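Local coordinates for protein putative hydrolase (Acinetobacter sp. NBRC 100985, PDB 4XUK) that probably hydrolyses organophosphate triesters and lactones, using a two-zinc centre of the metallo-beta-lactamase superfamily, at residues Asp218-His223 against Glu245-Gln250. The protein carries 2 engineered substitutions. Numbering follows the deposited sequence.
With ZN (zinc ion), chain D; ZN (zinc ion), chain C.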
loop_
_atom_site.group_PDB
_atom_site.type_symbol
_atom_site.label_atom_id
_atom_site.label_comp_id
_atom_site.label_asym_id
_atom_site.label_seq_id
_atom_site.Cartn_x
_atom_site.Cartn_y
_atom_site.Cartn_z
ATOM N N ASP A 218 5.521 -8.657 -16.890
ATOM C CA ASP A 218 6.846 -8.706 -16.286
ATOM C C ASP A 218 7.905 -7.863 -16.997
ATOM O O ASP A 218 9.027 -8.319 -17.198
ATOM C CB ASP A 218 7.326 -10.150 -16.217
ATOM C CG ASP A 218 6.679 -10.923 -15.098
ATOM O OD1 ASP A 218 5.652 -10.460 -14.547
ATOM O OD2 ASP A 218 7.216 -11.979 -14.748
ATOM N N ILE A 219 7.560 -6.633 -17.354
ATOM C CA ILE A 219 8.559 -5.710 -17.876
ATOM C C ILE A 219 9.326 -5.090 -16.708
ATOM O O ILE A 219 10.227 -4.273 -16.906
ATOM C CB ILE A 219 7.917 -4.605 -18.712
ATOM C CG1 ILE A 219 6.960 -3.776 -17.849
ATOM C CG2 ILE A 219 7.167 -5.213 -19.901
ATOM C CD1 ILE A 219 6.389 -2.570 -18.566
ATOM N N VAL A 220 8.961 -5.482 -15.484
ATOM C CA VAL A 220 9.679 -5.031 -14.293
ATOM C C VAL A 220 9.447 -5.966 -13.099
ATOM O O VAL A 220 8.361 -6.563 -12.963
ATOM C CB VAL A 220 9.336 -3.544 -13.960
ATOM C CG1 VAL A 220 7.986 -3.427 -13.249
ATOM C CG2 VAL A 220 10.438 -2.929 -13.127
ATOM N N HIS A 221 10.456 -6.095 -12.236
ATOM C CA HIS A 221 10.390 -7.029 -11.112
ATOM C C HIS A 221 10.604 -6.387 -9.745
ATOM O O HIS A 221 10.755 -7.089 -8.745
ATOM C CB HIS A 221 11.407 -8.153 -11.295
ATOM C CG HIS A 221 10.998 -9.170 -12.307
ATOM N ND1 HIS A 221 10.899 -8.881 -13.649
ATOM C CD2 HIS A 221 10.629 -10.467 -12.172
ATOM C CE1 HIS A 221 10.501 -9.959 -14.302
ATOM N NE2 HIS A 221 10.327 -10.931 -13.428
ATOM N N SER A 222 10.616 -5.060 -9.688
ATOM C CA SER A 222 10.937 -4.375 -8.439
ATOM C C SER A 222 10.472 -2.934 -8.520
ATOM O O SER A 222 10.472 -2.356 -9.608
ATOM C CB SER A 222 12.459 -4.430 -8.210
ATOM O OG SER A 222 13.169 -3.810 -9.279
ATOM N N HIS A 223 10.060 -2.352 -7.390
ATOM C CA HIS A 223 9.723 -0.933 -7.372
ATOM C C HIS A 223 10.927 -0.113 -6.942
ATOM O O HIS A 223 10.831 1.107 -6.784
ATOM C CB HIS A 223 8.540 -0.651 -6.423
ATOM C CG HIS A 223 8.826 -0.977 -4.990
ATOM N ND1 HIS A 223 9.204 -2.237 -4.579
ATOM C CD2 HIS A 223 8.801 -0.208 -3.875
ATOM C CE1 HIS A 223 9.402 -2.232 -3.274
ATOM N NE2 HIS A 223 9.167 -1.012 -2.821
ATOM N N GLU A 245 15.238 -2.606 -23.208
ATOM C CA GLU A 245 14.722 -1.707 -24.232
ATOM C C GLU A 245 13.216 -1.545 -24.077
ATOM O O GLU A 245 12.679 -0.437 -24.185
ATOM C CB GLU A 245 15.043 -2.247 -25.625
ATOM C CG GLU A 245 16.532 -2.354 -25.918
ATOM C CD GLU A 245 16.810 -3.023 -27.255
ATOM O OE1 GLU A 245 17.999 -3.208 -27.592
ATOM O OE2 GLU A 245 15.833 -3.360 -27.968
ATOM N N THR A 246 12.536 -2.658 -23.822
ATOM C CA THR A 246 11.086 -2.633 -23.668
ATOM C C THR A 246 10.655 -1.820 -22.448
ATOM O O THR A 246 9.754 -0.985 -22.544
ATOM C CB THR A 246 10.514 -4.043 -23.558
ATOM O OG1 THR A 246 10.670 -4.714 -24.815
ATOM C CG2 THR A 246 9.030 -3.981 -23.225
ATOM N N ARG A 247 11.289 -2.052 -21.301
ATOM C CA ARG A 247 10.947 -1.283 -20.103
ATOM C C ARG A 247 11.192 0.220 -20.278
ATOM O O ARG A 247 10.340 1.038 -19.923
ATOM C CB ARG A 247 11.717 -1.792 -18.882
ATOM C CG ARG A 247 11.538 -0.909 -17.631
ATOM C CD ARG A 247 12.395 -1.425 -16.471
ATOM N NE ARG A 247 12.352 -2.870 -16.506
ATOM C CZ ARG A 247 13.374 -3.662 -16.800
ATOM N NH1 ARG A 247 14.606 -3.177 -17.027
ATOM N NH2 ARG A 247 13.162 -4.958 -16.836
ATOM N N LEU A 248 12.329 0.604 -20.799
ATOM C CA LEU A 248 12.616 1.983 -20.991
ATOM C C LEU A 248 11.602 2.666 -21.896
ATOM O O LEU A 248 11.189 3.736 -21.660
ATOM C CB LEU A 248 14.008 2.132 -21.524
ATOM C CG LEU A 248 15.157 1.790 -20.601
ATOM C CD1 LEU A 248 16.441 1.874 -21.397
ATOM C CD2 LEU A 248 15.187 2.688 -19.389
ATOM N N LYS A 249 11.195 1.992 -22.939
ATOM C CA LYS A 249 10.149 2.530 -23.806
ATOM C C LYS A 249 8.825 2.706 -23.071
ATOM O O LYS A 249 8.165 3.744 -23.194
ATOM C CB LYS A 249 9.928 1.629 -25.021
ATOM C CG LYS A 249 9.539 2.412 -26.256
ATOM C CD LYS A 249 8.210 1.994 -26.792
ATOM C CE LYS A 249 8.255 0.567 -27.284
ATOM N NZ LYS A 249 6.972 0.214 -27.946
ATOM N N GLN A 250 8.417 1.685 -22.323
ATOM C CA GLN A 250 7.106 1.727 -21.693
ATOM C C GLN A 250 7.073 2.699 -20.513
ATOM O O GLN A 250 6.096 3.418 -20.345
ATOM C CB GLN A 250 6.650 0.321 -21.276
ATOM C CG GLN A 250 6.467 -0.635 -22.465
ATOM C CD GLN A 250 5.456 -0.123 -23.486
ATOM O OE1 GLN A 250 5.643 -0.265 -24.696
ATOM N NE2 GLN A 250 4.380 0.474 -22.999
HETATM ZN ZN ZN D . 8.043 -13.902 -15.989
HETATM ZN ZN ZN C . 6.577 -13.408 -13.297
#
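In this metallo-beta-lactamase fold, the loop that carries the zinc-bridging aspartate, 218-223, packs on helix 240-257 through Ile219 and Arg247. Arg247 grips the backbone carbonyl of Ile219. Its NE donates to Ile219 O at 2.6 Å with an N-H...O angle of 145°. NE lies in the carbonyl plane, and the oxygen, at the guanidinium edge, is 17° out of the guanidinium plane. Arg247 NH2 adds a weak bond to the same oxygen at 3.0 Å. A bend at chi3 (-39°) brings the NE and NH2 edge of the guanidinium to Ile219 O. Arg247 NH1 hydrogen-bonds to Pro230 O, so the one side chain ties two loops to the helix. The Val220 side chain crosses that of Arg247 at about a right angle, with CG2 3.9 Å from Arg247 NE. Ile219 supplies the apolar part, its two branches meeting successive turns of the helix. CG2 touches Thr246 CG2 at 4.0 Å, while Thr246 OG1 hydrogen-bonds to Ala195 O. CD1 reaches Gln250 CB. Phe251 and Phe254 of the same helix also touch Ile219. The residue before it, Asp218, joins both metals: its OD2 binds the zinc of chain C at 2.1 Å and the zinc of chain D at 2.4 Å.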